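Local coordinates for protein bowman-Birk type bran trypsin inhibitor (Oryza sativa, PDB 2QN5) that probably inhibits trypsin-like serine endopeptidases, this chain being a two-repeat portion of a longer Bowman-Birk family protein, at residues C8-R13 and N26-P31; P21-N26 and D56-A61; M1-K6 and G60-P65; T68-G73 and T123-P128. All coordinates share one frame; numbering follows the deposited sequence.

Contact 1 (C8-R13 and N26-P31); sequences CDNIKR and NDELEP
The first torsions of N10 (chi1 -84°) and N26 (chi1 -66°) turn both amides back beside their own backbone nitrogens, and N10 CB faces N26 CB at 3.4 Å where the chains pass closest. Beside this pair N26 N donates to N10 O over 2.9 Å, nearly head-on to the carbonyl. D27 supplies the second grip. Its carboxylate swings across to the bend, where OD2 takes the D9 N-H at 3.1 Å on its syn side, tilted 31° from the carboxylate plane, and the N10 N-H at 3.5 Å. One oxygen thus serves two successive amides, D9 firmly and N10 only weakly, at an inverse gamma turn centred on N10. An alanine in place of D27 removes that acceptor, and the turn would probably be freer to shift. D9 OD2 stands 3.9 Å from D27 OD2, which may raise the proton affinity of one acid, although D9 OD1 is hydrogen-bonded to T68 and C67 N. N10 OD1 reaches H125. The contact closes the open end of the hairpin of strands 11-13 and 22-25, which carries K17-P18, by similarity the trypsin reactive bond; the C8-C25 disulfide lies alongside and strand 54-59 beyond.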
loop_
_atom_site.group_PDB
_atom_site.type_symbol
_atom_site.label_atom_id
_atom_site.label_comp_id
_atom_site.label_asym_id
_atom_site.label_seq_id
_atom_site.Cartn_x
_atom_site.Cartn_y
_atom_site.Cartn_z
ATOM N N CYS A 8 -19.388 -5.840 9.102
ATOM C CA CYS A 8 -18.615 -4.901 9.913
ATOM C C CYS A 8 -19.040 -3.491 9.544
ATOM O O CYS A 8 -19.250 -3.195 8.369
ATOM C CB CYS A 8 -17.093 -5.074 9.711
ATOM S SG CYS A 8 -16.098 -4.011 10.819
ATOM N N ASP A 9 -19.199 -2.644 10.563
ATOM C CA ASP A 9 -19.619 -1.252 10.385
ATOM C C ASP A 9 -18.392 -0.367 10.445
ATOM O O ASP A 9 -18.004 0.243 9.443
ATOM C CB ASP A 9 -20.611 -0.846 11.482
ATOM C CG ASP A 9 -21.942 -1.564 11.358
ATOM O OD1 ASP A 9 -22.678 -1.305 10.381
ATOM O OD2 ASP A 9 -22.253 -2.396 12.233
ATOM N N ASN A 10 -17.786 -0.293 11.626
ATOM C CA ASN A 10 -16.581 0.492 11.783
ATOM C C ASN A 10 -15.460 -0.265 11.111
ATOM O O ASN A 10 -14.784 -1.093 11.733
ATOM C CB ASN A 10 -16.256 0.712 13.253
ATOM C CG ASN A 10 -17.013 1.875 13.835
ATOM O OD1 ASN A 10 -16.928 2.992 13.322
ATOM N ND2 ASN A 10 -17.763 1.629 14.911
ATOM N N ILE A 11 -15.293 0.011 9.820
ATOM C CA ILE A 11 -14.250 -0.621 9.023
ATOM C C ILE A 11 -13.118 0.377 8.840
ATOM O O ILE A 11 -13.308 1.443 8.257
ATOM C CB ILE A 11 -14.762 -1.048 7.622
ATOM C CG1 ILE A 11 -15.957 -1.999 7.752
ATOM C CG2 ILE A 11 -13.651 -1.751 6.867
ATOM C CD1 ILE A 11 -16.599 -2.355 6.424
ATOM N N LYS A 12 -11.947 0.033 9.358
ATOM C CA LYS A 12 -10.791 0.905 9.238
ATOM C C LYS A 12 -9.908 0.409 8.110
ATOM O O LYS A 12 -9.820 -0.793 7.875
ATOM C CB LYS A 12 -9.992 0.927 10.550
ATOM C CG LYS A 12 -8.709 1.771 10.505
ATOM C CD LYS A 12 -8.965 3.227 10.046
ATOM C CE LYS A 12 -9.871 4.000 11.011
ATOM N NZ LYS A 12 -9.995 5.443 10.663
ATOM N N ARG A 13 -9.273 1.338 7.403
ATOM C CA ARG A 13 -8.378 0.978 6.312
ATOM C C ARG A 13 -6.956 1.320 6.688
ATOM O O ARG A 13 -6.661 2.462 7.046
ATOM C CB ARG A 13 -8.744 1.725 5.034
ATOM C CG ARG A 13 -7.630 1.702 4.004
ATOM C CD ARG A 13 -8.084 2.179 2.645
ATOM N NE ARG A 13 -7.032 1.954 1.666
ATOM C CZ ARG A 13 -7.251 1.800 0.370
ATOM N NH1 ARG A 13 -6.239 1.596 -0.464
ATOM N NH2 ARG A 13 -8.490 1.850 -0.088
ATOM N N ASN A 26 -13.349 -2.853 13.529
ATOM C CA ASN A 26 -13.527 -2.413 14.903
ATOM C C ASN A 26 -14.705 -3.124 15.575
ATOM O O ASN A 26 -14.523 -4.106 16.290
ATOM C CB ASN A 26 -13.745 -0.895 14.942
ATOM C CG ASN A 26 -12.518 -0.104 14.496
ATOM O OD1 ASN A 26 -12.578 1.123 14.370
ATOM N ND2 ASN A 26 -11.402 -0.798 14.266
ATOM N N ASP A 27 -15.912 -2.629 15.326
ATOM C CA ASP A 27 -17.117 -3.191 15.912
ATOM C C ASP A 27 -17.005 -3.492 17.408
ATOM O O ASP A 27 -16.032 -4.095 17.870
ATOM C CB ASP A 27 -17.534 -4.459 15.168
ATOM C CG ASP A 27 -18.571 -4.190 14.091
ATOM O OD1 ASP A 27 -19.354 -5.118 13.771
ATOM O OD2 ASP A 27 -18.597 -3.054 13.563
ATOM N N GLU A 28 -18.029 -3.071 18.152
ATOM C CA GLU A 28 -18.113 -3.274 19.596
ATOM C C GLU A 28 -17.939 -4.772 19.936
ATOM O O GLU A 28 -16.963 -5.162 20.588
ATOM C CB GLU A 28 -19.470 -2.764 20.108
ATOM C CG GLU A 28 -20.089 -1.586 19.313
ATOM C CD GLU A 28 -19.198 -0.339 19.235
ATOM O OE1 GLU A 28 -18.637 0.075 20.278
ATOM O OE2 GLU A 28 -19.074 0.239 18.128
ATOM N N LEU A 29 -18.895 -5.600 19.509
ATOM C CA LEU A 29 -18.838 -7.052 19.718
ATOM C C LEU A 29 -18.935 -7.607 21.142
ATOM O O LEU A 29 -18.904 -6.865 22.135
ATOM C CB LEU A 29 -17.560 -7.610 19.093
ATOM C CG LEU A 29 -17.341 -7.417 17.595
ATOM C CD1 LEU A 29 -15.856 -7.226 17.344
ATOM C CD2 LEU A 29 -17.890 -8.600 16.819
ATOM N N GLU A 30 -19.047 -8.935 21.209
ATOM C CA GLU A 30 -19.120 -9.694 22.460
ATOM C C GLU A 30 -18.153 -10.845 22.185
ATOM O O GLU A 30 -18.080 -11.326 21.059
ATOM C CB GLU A 30 -20.548 -10.223 22.685
ATOM C CG GLU A 30 -20.904 -10.570 24.142
ATOM C CD GLU A 30 -20.539 -11.992 24.544
ATOM O OE1 GLU A 30 -20.549 -12.282 25.763
ATOM O OE2 GLU A 30 -20.253 -12.816 23.648
ATOM N N PRO A 31 -17.396 -11.293 23.198
ATOM C CA PRO A 31 -16.432 -12.388 23.019
ATOM C C PRO A 31 -16.997 -13.748 22.582
ATOM O O PRO A 31 -16.689 -14.784 23.168
ATOM C CB PRO A 31 -15.719 -12.442 24.371
ATOM C CG PRO A 31 -16.766 -11.979 25.332
ATOM C CD PRO A 31 -17.393 -10.816 24.593
#

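Contact 2 (P21-N26 and D56-A61); sequences PQWRCN and DIYWGA
Y58 O takes one hydrogen bond and one CA-H...O contact from strand 22-25: W23 N donates to it at 2.7 Å, almost straight down the carbonyl direction (176°). The CA-H...O contact brings Q22 CA to 3.4 Å from Y58 O. The reciprocal bond, Y58 N to W23 O at 2.9 Å, makes W23 and Y58 an antiparallel hydrogen-bonded pair. W23 adds a third bond from its side chain. The indole NE1 reaches G60 O at 2.7 Å with an angle of 171°; the oxygen lies at the indole edge, in the ring plane, and the N-H meets it in the carbonyl plane, so the ring is fixed in rotation against the end of strand 54-59. P21 CB covers part of one indole face.

On the opposite surface of the sheet Q22 and W59, a non-hydrogen-bonded pair, run side by side in the same direction. Q22 CG sits 3.9 Å over the centre of the W59 five-membered ring in a CH-pi contact, and the amide beyond stands almost upright on the indole, the amide and ring planes 86° apart. Q22 NE2 is hydrogen-bonded to the backbone of a chain of another protein, and P18, of what is by similarity the reactive bond for trypsin, is close by. Strand 22-25 is the central one of the three-stranded antiparallel sheet, with strand 54-59 on this flank and strand 11-13 on the other.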
loop_
_atom_site.group_PDB
_atom_site.type_symbol
_atom_site.label_atom_id
_atom_site.label_comp_id
_atom_site.label_asym_id
_atom_site.label_seq_id
_atom_site.Cartn_x
_atom_site.Cartn_y
_atom_site.Cartn_z
ATOM N N PRO A 21 -6.295 -3.435 -0.739
ATOM C CA PRO A 21 -6.065 -2.874 0.590
ATOM C C PRO A 21 -6.111 -3.918 1.687
ATOM O O PRO A 21 -6.597 -5.023 1.485
ATOM C CB PRO A 21 -7.180 -1.841 0.721
ATOM C CG PRO A 21 -7.337 -1.371 -0.662
ATOM C CD PRO A 21 -7.324 -2.662 -1.447
ATOM N N GLN A 22 -5.577 -3.561 2.845
ATOM C CA GLN A 22 -5.569 -4.444 3.994
ATOM C C GLN A 22 -6.411 -3.691 4.974
ATOM O O GLN A 22 -6.130 -2.530 5.261
ATOM C CB GLN A 22 -4.155 -4.611 4.543
ATOM C CG GLN A 22 -3.144 -4.961 3.469
ATOM C CD GLN A 22 -1.816 -5.400 4.025
ATOM O OE1 GLN A 22 -1.215 -4.706 4.849
ATOM N NE2 GLN A 22 -1.342 -6.557 3.572
ATOM N N TRP A 23 -7.463 -4.326 5.475
ATOM C CA TRP A 23 -8.331 -3.635 6.415
ATOM C C TRP A 23 -8.486 -4.325 7.773
ATOM O O TRP A 23 -8.214 -5.521 7.929
ATOM C CB TRP A 23 -9.715 -3.412 5.795
ATOM C CG TRP A 23 -9.762 -3.444 4.300
ATOM C CD1 TRP A 23 -9.421 -4.492 3.493
ATOM C CD2 TRP A 23 -10.298 -2.432 3.434
ATOM N NE1 TRP A 23 -9.724 -4.203 2.182
ATOM C CE2 TRP A 23 -10.263 -2.945 2.116
ATOM C CE3 TRP A 23 -10.814 -1.148 3.643
ATOM C CZ2 TRP A 23 -10.724 -2.219 1.013
ATOM C CZ3 TRP A 23 -11.276 -0.426 2.541
ATOM C CH2 TRP A 23 -11.227 -0.965 1.243
ATOM N N ARG A 24 -8.925 -3.540 8.750
ATOM C CA ARG A 24 -9.158 -4.016 10.105
ATOM C C ARG A 24 -10.619 -3.720 10.471
ATOM O O ARG A 24 -11.217 -2.782 9.940
ATOM C CB ARG A 24 -8.197 -3.303 11.062
ATOM C CG ARG A 24 -8.324 -3.712 12.509
ATOM C CD ARG A 24 -7.168 -3.171 13.329
ATOM N NE ARG A 24 -5.871 -3.595 12.792
ATOM C CZ ARG A 24 -4.731 -3.585 13.484
ATOM N NH1 ARG A 24 -4.728 -3.183 14.750
ATOM N NH2 ARG A 24 -3.594 -3.958 12.904
ATOM N N CYS A 25 -11.202 -4.531 11.352
ATOM C CA CYS A 25 -12.587 -4.300 11.762
ATOM C C CYS A 25 -12.699 -3.971 13.237
ATOM O O CYS A 25 -12.207 -4.706 14.089
ATOM C CB CYS A 25 -13.483 -5.501 11.452
ATOM S SG CYS A 25 -15.155 -5.269 12.118
ATOM N N ASN A 26 -13.349 -2.853 13.529
ATOM C CA ASN A 26 -13.527 -2.413 14.903
ATOM C C ASN A 26 -14.705 -3.124 15.575
ATOM O O ASN A 26 -14.523 -4.106 16.290
ATOM C CB ASN A 26 -13.745 -0.895 14.942
ATOM C CG ASN A 26 -12.518 -0.104 14.496
ATOM O OD1 ASN A 26 -12.578 1.123 14.370
ATOM N ND2 ASN A 26 -11.402 -0.798 14.266
ATOM N N ASP A 56 -7.583 -8.835 13.621
ATOM C CA ASP A 56 -7.195 -9.735 12.563
ATOM C C ASP A 56 -7.344 -8.838 11.334
ATOM O O ASP A 56 -8.357 -8.140 11.180
ATOM C CB ASP A 56 -8.160 -10.919 12.504
ATOM C CG ASP A 56 -7.450 -12.246 12.381
ATOM O OD1 ASP A 56 -6.723 -12.452 11.388
ATOM O OD2 ASP A 56 -7.618 -13.093 13.279
ATOM N N ILE A 57 -6.327 -8.809 10.480
ATOM C CA ILE A 57 -6.410 -7.966 9.301
ATOM C C ILE A 57 -6.747 -8.775 8.075
ATOM O O ILE A 57 -6.067 -9.756 7.766
ATOM C CB ILE A 57 -5.099 -7.220 9.008
ATOM C CG1 ILE A 57 -4.700 -6.365 10.208
ATOM C CG2 ILE A 57 -5.292 -6.322 7.788
ATOM C CD1 ILE A 57 -3.334 -5.716 10.074
ATOM N N TYR A 58 -7.814 -8.358 7.397
ATOM C CA TYR A 58 -8.264 -8.989 6.165
ATOM C C TYR A 58 -7.588 -8.197 5.067
ATOM O O TYR A 58 -7.499 -6.971 5.154
ATOM C CB TYR A 58 -9.770 -8.858 6.005
ATOM C CG TYR A 58 -10.276 -9.259 4.652
ATOM C CD1 TYR A 58 -10.233 -10.578 4.232
ATOM C CD2 TYR A 58 -10.814 -8.320 3.795
ATOM C CE1 TYR A 58 -10.720 -10.949 2.983
ATOM C CE2 TYR A 58 -11.301 -8.677 2.546
ATOM C CZ TYR A 58 -11.252 -9.984 2.150
ATOM O OH TYR A 58 -11.719 -10.323 0.910
ATOM N N TRP A 59 -7.109 -8.899 4.048
ATOM C CA TRP A 59 -6.434 -8.274 2.929
ATOM C C TRP A 59 -7.219 -8.657 1.691
ATOM O O TRP A 59 -7.123 -9.787 1.232
ATOM C CB TRP A 59 -5.021 -8.820 2.848
ATOM C CG TRP A 59 -4.160 -8.243 1.777
ATOM C CD1 TRP A 59 -4.546 -7.454 0.727
ATOM C CD2 TRP A 59 -2.750 -8.457 1.623
ATOM N NE1 TRP A 59 -3.457 -7.166 -0.072
ATOM C CE2 TRP A 59 -2.345 -7.771 0.459
ATOM C CE3 TRP A 59 -1.789 -9.163 2.359
ATOM C CZ2 TRP A 59 -1.021 -7.776 0.019
ATOM C CZ3 TRP A 59 -0.484 -9.165 1.920
ATOM C CH2 TRP A 59 -0.108 -8.479 0.764
ATOM N N GLY A 60 -8.007 -7.735 1.156
ATOM C CA GLY A 60 -8.778 -8.061 -0.021
ATOM C C GLY A 60 -9.506 -6.880 -0.612
ATOM O O GLY A 60 -9.559 -5.803 -0.021
ATOM N N ALA A 61 -10.073 -7.094 -1.795
ATOM C CA ALA A 61 -10.810 -6.059 -2.490
ATOM C C ALA A 61 -11.966 -5.542 -1.659
ATOM O O ALA A 61 -12.040 -4.355 -1.386
ATOM C CB ALA A 61 -11.329 -6.592 -3.783
#

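Contact 3 (M1-K6 and G60-P65); sequences MERPWK and GADPGP
The guanidinium of R3 lies with D62 O over one face and G64 CA at its edge, while the W5 indole carries R3 CG over one face and P63 O at its edge, in the ring plane. Both flat groups border the loop 60-65, the indole by its edge. R3 NE is 3.6 Å from G64 CA, and R3 NH1 is 3.4 Å from D62 O, too poorly angled for a hydrogen bond. CG of R3 lies opposite the backbone N (chi1 -158°) and the chain bends at chi3 to reach this place. D62 OD1 stays 4.2 Å from R3 NH1; the opposite charges probably attract, though beyond salt-bridge distance, and the guanidinium and carboxylate planes are 70° apart. D62 OD2 accepts from G64 N in an Asx turn. W5 NE1 gives the one bond across, a weak one of 3.4 Å to P63 O. G64 sits at a positive phi of 100°, where a side chain would press on the preceding carbonyl. Replacing R3 by an alanine would probably leave D62 without its nearby positive charge and one indole face less covered. The N-terminal segment thus lies against the loop after strand 54-59, with R3 touching Y58 of that strand and W5 touching C25 of strand 22-25.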
loop_
_atom_site.group_PDB
_atom_site.type_symbol
_atom_site.label_atom_id
_atom_site.label_comp_id
_atom_site.label_asym_id
_atom_site.label_seq_id
_atom_site.Cartn_x
_atom_site.Cartn_y
_atom_site.Cartn_z
ATOM N N MET A 1 -8.104 -14.162 0.924
ATOM C CA MET A 1 -8.027 -15.007 2.143
ATOM C C MET A 1 -9.393 -15.112 2.793
ATOM O O MET A 1 -10.410 -14.870 2.151
ATOM C CB MET A 1 -7.018 -14.421 3.136
ATOM C CG MET A 1 -7.305 -12.990 3.563
ATOM S SD MET A 1 -6.151 -12.405 4.840
ATOM C CE MET A 1 -7.045 -12.833 6.352
ATOM N N GLU A 2 -9.408 -15.480 4.068
ATOM C CA GLU A 2 -10.648 -15.635 4.813
ATOM C C GLU A 2 -11.028 -14.442 5.676
ATOM O O GLU A 2 -10.414 -14.177 6.725
ATOM C CB GLU A 2 -10.597 -16.894 5.689
ATOM C CG GLU A 2 -11.130 -18.139 4.997
ATOM C CD GLU A 2 -12.510 -17.912 4.357
ATOM O OE1 GLU A 2 -13.113 -18.904 3.859
ATOM O OE2 GLU A 2 -12.990 -16.741 4.351
ATOM N N ARG A 3 -12.060 -13.737 5.221
ATOM C CA ARG A 3 -12.589 -12.564 5.904
ATOM C C ARG A 3 -12.945 -13.004 7.327
ATOM O O ARG A 3 -13.874 -13.781 7.520
ATOM C CB ARG A 3 -13.831 -12.097 5.154
ATOM C CG ARG A 3 -14.240 -10.658 5.362
ATOM C CD ARG A 3 -15.691 -10.456 4.893
ATOM N NE ARG A 3 -15.867 -10.028 3.502
ATOM C CZ ARG A 3 -15.385 -10.651 2.428
ATOM N NH1 ARG A 3 -15.628 -10.163 1.216
ATOM N NH2 ARG A 3 -14.652 -11.748 2.551
ATOM N N PRO A 4 -12.199 -12.523 8.340
ATOM C CA PRO A 4 -12.442 -12.880 9.744
ATOM C C PRO A 4 -13.714 -12.333 10.374
ATOM O O PRO A 4 -13.769 -12.159 11.585
ATOM C CB PRO A 4 -11.191 -12.358 10.456
ATOM C CG PRO A 4 -10.876 -11.126 9.672
ATOM C CD PRO A 4 -11.037 -11.623 8.236
ATOM N N TRP A 5 -14.727 -12.061 9.558
ATOM C CA TRP A 5 -15.998 -11.544 10.055
ATOM C C TRP A 5 -17.037 -11.510 8.945
ATOM O O TRP A 5 -16.710 -11.299 7.781
ATOM C CB TRP A 5 -15.814 -10.144 10.626
ATOM C CG TRP A 5 -15.307 -9.170 9.634
ATOM C CD1 TRP A 5 -15.973 -8.670 8.554
ATOM C CD2 TRP A 5 -14.021 -8.541 9.639
ATOM N NE1 TRP A 5 -15.184 -7.761 7.887
ATOM C CE2 TRP A 5 -13.980 -7.662 8.534
ATOM C CE3 TRP A 5 -12.899 -8.632 10.475
ATOM C CZ2 TRP A 5 -12.863 -6.877 8.242
ATOM C CZ3 TRP A 5 -11.787 -7.853 10.188
ATOM C CH2 TRP A 5 -11.778 -6.983 9.077
ATOM N N LYS A 6 -18.295 -11.723 9.314
ATOM C CA LYS A 6 -19.380 -11.719 8.350
ATOM C C LYS A 6 -19.777 -10.305 7.936
ATOM O O LYS A 6 -19.944 -10.026 6.758
ATOM C CB LYS A 6 -20.586 -12.478 8.913
ATOM C CG LYS A 6 -20.477 -14.005 8.824
ATOM C CD LYS A 6 -19.460 -14.568 9.814
ATOM C CE LYS A 6 -19.244 -16.063 9.606
ATOM N NZ LYS A 6 -18.732 -16.367 8.247
ATOM N N GLY A 60 -8.007 -7.735 1.156
ATOM C CA GLY A 60 -8.778 -8.061 -0.021
ATOM C C GLY A 60 -9.506 -6.880 -0.612
ATOM O O GLY A 60 -9.559 -5.803 -0.021
ATOM N N ALA A 61 -10.073 -7.094 -1.795
ATOM C CA ALA A 61 -10.810 -6.059 -2.490
ATOM C C ALA A 61 -11.966 -5.542 -1.659
ATOM O O ALA A 61 -12.040 -4.355 -1.386
ATOM C CB ALA A 61 -11.329 -6.592 -3.783
ATOM N N ASP A 62 -12.858 -6.445 -1.252
ATOM C CA ASP A 62 -14.045 -6.099 -0.476
ATOM C C ASP A 62 -13.882 -6.276 1.031
ATOM O O ASP A 62 -13.672 -7.390 1.505
ATOM C CB ASP A 62 -15.217 -6.957 -0.963
ATOM C CG ASP A 62 -16.537 -6.614 -0.281
ATOM O OD1 ASP A 62 -17.592 -7.084 -0.769
ATOM O OD2 ASP A 62 -16.524 -5.887 0.738
ATOM N N PRO A 63 -13.980 -5.175 1.806
ATOM C CA PRO A 63 -13.844 -5.236 3.264
ATOM C C PRO A 63 -15.138 -5.717 3.933
ATOM O O PRO A 63 -15.290 -5.666 5.156
ATOM C CB PRO A 63 -13.486 -3.807 3.635
ATOM C CG PRO A 63 -14.267 -3.025 2.657
ATOM C CD PRO A 63 -14.038 -3.772 1.355
ATOM N N GLY A 64 -16.074 -6.191 3.127
ATOM C CA GLY A 64 -17.302 -6.710 3.693
ATOM C C GLY A 64 -18.466 -5.752 3.644
ATOM O O GLY A 64 -18.280 -4.540 3.494
ATOM N N PRO A 65 -19.695 -6.274 3.770
ATOM C CA PRO A 65 -20.894 -5.444 3.738
ATOM C C PRO A 65 -21.042 -4.884 5.119
ATOM O O PRO A 65 -20.301 -5.275 6.025
ATOM C CB PRO A 65 -21.978 -6.450 3.422
ATOM C CG PRO A 65 -21.542 -7.617 4.252
ATOM C CD PRO A 65 -20.052 -7.690 3.983
#

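Contact 4 (T68-G73 and T123-P128); sequences TPRPWG and TGHPGP
R70 and H125 meet at about a right angle, their guanidinium and imidazole planes 79° apart. The guanidinium NH1 comes in at the imidazole edge, in the plane of the H125 ring, with R70 NH1 2.8 Å from H125 ND1. The same guanidinium offers a face to the backbone: H125 O stands 3.4 Å above the plane of the R70 guanidinium, over its centre. T123 O comes up at the edge instead, near the plane and 3.7 Å from R70 NH2. One oxygen therefore lies above the charged group and another beside it. The side chain gets there with CG turned beside the backbone N (chi1 -61°) and the chain extended from CG to NE.

W72, further along the same segment, points its six-membered rim at the same backbone. Its CH2 atom is 3.5 Å from T123 O, which lies near the plane at the ring edge, and the same distance from G124 O; W72 CZ3 comes within 4.3 Å of P126 CA. T123 O thus faces both side chains at once. G124, at a positive phi, has no side chain to push into R70.

The segment 68-73, at the junction of the two repeats, packs in this way on 123-128 of the second repeat, both outside regular helix or strand. F66, outside these segments, makes a cation-pi contact with R70, and H125 NE2 is bonded to N10 OD1 of the first repeat. The chemistry is that of a cation set against carbonyl oxygens: these dipoles would help offset the arginine charge, while that charge would probably make a second proton on the imidazole less welcome.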
loop_
_atom_site.group_PDB
_atom_site.type_symbol
_atom_site.label_atom_id
_atom_site.label_comp_id
_atom_site.label_asym_id
_atom_site.label_seq_id
_atom_site.Cartn_x
_atom_site.Cartn_y
_atom_site.Cartn_z
ATOM N N THR A 68 -25.541 -2.958 9.395
ATOM C CA THR A 68 -26.786 -2.198 9.403
ATOM C C THR A 68 -26.772 -1.238 8.218
ATOM O O THR A 68 -25.944 -0.333 8.163
ATOM C CB THR A 68 -26.905 -1.385 10.704
ATOM O OG1 THR A 68 -25.613 -0.883 11.069
ATOM C CG2 THR A 68 -27.458 -2.249 11.835
ATOM N N PRO A 69 -27.707 -1.402 7.262
ATOM C CA PRO A 69 -27.758 -0.528 6.079
ATOM C C PRO A 69 -27.693 0.977 6.312
ATOM O O PRO A 69 -27.846 1.474 7.428
ATOM C CB PRO A 69 -29.041 -0.967 5.365
ATOM C CG PRO A 69 -29.877 -1.518 6.459
ATOM C CD PRO A 69 -28.889 -2.277 7.313
ATOM N N ARG A 70 -27.470 1.695 5.221
ATOM C CA ARG A 70 -27.338 3.136 5.255
ATOM C C ARG A 70 -28.240 3.810 4.247
ATOM O O ARG A 70 -28.391 3.345 3.131
ATOM C CB ARG A 70 -25.896 3.491 4.959
ATOM C CG ARG A 70 -24.953 2.924 5.983
ATOM C CD ARG A 70 -23.592 2.622 5.414
ATOM N NE ARG A 70 -22.701 2.135 6.463
ATOM C CZ ARG A 70 -22.317 2.859 7.511
ATOM N NH1 ARG A 70 -21.504 2.336 8.417
ATOM N NH2 ARG A 70 -22.739 4.108 7.646
ATOM N N PRO A 71 -28.827 4.944 4.630
ATOM C CA PRO A 71 -29.727 5.702 3.762
ATOM C C PRO A 71 -29.296 5.618 2.305
ATOM O O PRO A 71 -30.105 5.333 1.421
ATOM C CB PRO A 71 -29.611 7.111 4.318
ATOM C CG PRO A 71 -29.438 6.865 5.792
ATOM C CD PRO A 71 -28.433 5.742 5.809
ATOM N N TRP A 72 -28.006 5.857 2.080
ATOM C CA TRP A 72 -27.391 5.827 0.750
ATOM C C TRP A 72 -27.722 4.478 0.126
ATOM O O TRP A 72 -27.412 4.203 -1.037
ATOM C CB TRP A 72 -25.864 6.017 0.891
ATOM C CG TRP A 72 -25.530 7.025 1.966
ATOM C CD1 TRP A 72 -25.950 8.323 2.017
ATOM C CD2 TRP A 72 -24.860 6.778 3.214
ATOM N NE1 TRP A 72 -25.601 8.895 3.217
ATOM C CE2 TRP A 72 -24.932 7.970 3.973
ATOM C CE3 TRP A 72 -24.214 5.669 3.764
ATOM C CZ2 TRP A 72 -24.384 8.085 5.258
ATOM C CZ3 TRP A 72 -23.665 5.784 5.046
ATOM C CH2 TRP A 72 -23.758 6.987 5.777
ATOM N N GLY A 73 -28.373 3.650 0.932
ATOM C CA GLY A 73 -28.772 2.328 0.510
ATOM C C GLY A 73 -27.606 1.365 0.513
ATOM O O GLY A 73 -27.613 0.352 1.222
ATOM N N THR A 123 -25.298 9.465 10.131
ATOM C CA THR A 123 -23.855 9.597 9.947
ATOM C C THR A 123 -23.184 8.245 9.697
ATOM O O THR A 123 -23.818 7.294 9.233
ATOM C CB THR A 123 -23.190 10.217 11.186
ATOM O OG1 THR A 123 -23.028 9.208 12.192
ATOM C CG2 THR A 123 -24.048 11.349 11.740
ATOM N N GLY A 124 -21.890 8.178 10.004
ATOM C CA GLY A 124 -21.144 6.950 9.816
ATOM C C GLY A 124 -20.353 6.866 8.520
ATOM O O GLY A 124 -20.757 7.403 7.478
ATOM N N HIS A 125 -19.215 6.179 8.611
ATOM C CA HIS A 125 -18.278 5.938 7.508
ATOM C C HIS A 125 -18.962 5.469 6.228
ATOM O O HIS A 125 -19.499 4.366 6.165
ATOM C CB HIS A 125 -17.286 4.883 7.963
ATOM C CG HIS A 125 -17.790 4.079 9.118
ATOM N ND1 HIS A 125 -19.059 3.542 9.144
ATOM C CD2 HIS A 125 -17.229 3.777 10.312
ATOM C CE1 HIS A 125 -19.260 2.946 10.304
ATOM N NE2 HIS A 125 -18.166 3.074 11.032
ATOM N N PRO A 126 -18.924 6.294 5.178
ATOM C CA PRO A 126 -19.562 5.910 3.921
ATOM C C PRO A 126 -18.938 4.656 3.339
ATOM O O PRO A 126 -17.744 4.392 3.506
ATOM C CB PRO A 126 -19.322 7.120 3.040
ATOM C CG PRO A 126 -17.968 7.562 3.481
ATOM C CD PRO A 126 -18.081 7.485 4.990
ATOM N N GLY A 127 -19.758 3.872 2.659
ATOM C CA GLY A 127 -19.244 2.667 2.047
ATOM C C GLY A 127 -18.609 3.086 0.747
ATOM O O GLY A 127 -18.326 4.263 0.557
ATOM N N PRO A 128 -18.383 2.149 -0.176
ATOM C CA PRO A 128 -17.771 2.450 -1.471
ATOM C C PRO A 128 -18.646 3.291 -2.405
ATOM O O PRO A 128 -19.728 3.750 -2.028
ATOM C CB PRO A 128 -17.486 1.062 -2.040
ATOM C CG PRO A 128 -18.599 0.246 -1.491
ATOM C CD PRO A 128 -18.648 0.706 -0.051
#

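Overall arrangement
Contacts 1, 2 and 3 lie in or beside the first repeat and surround one three-stranded antiparallel sheet, in the order 11-13, 22-25, 54-59. Contacts 2 and 3 are nearest, their centres 7 Å apart and both ending on the loop after strand 54-59; the centre of contact 1 lies 11 Å from that of contact 2, joined to it by the C8-C25 disulfide and sharing N26. Along the chain contact 1 nests inside the loop closed by contact 3 and alternates with contact 2. Contact 4 follows in series, its centre about 15 to 18 Å from those of the others, in a region without helix or strand. It touches contact 1, where the repeats meet, but adjoins contact 3 only in sequence.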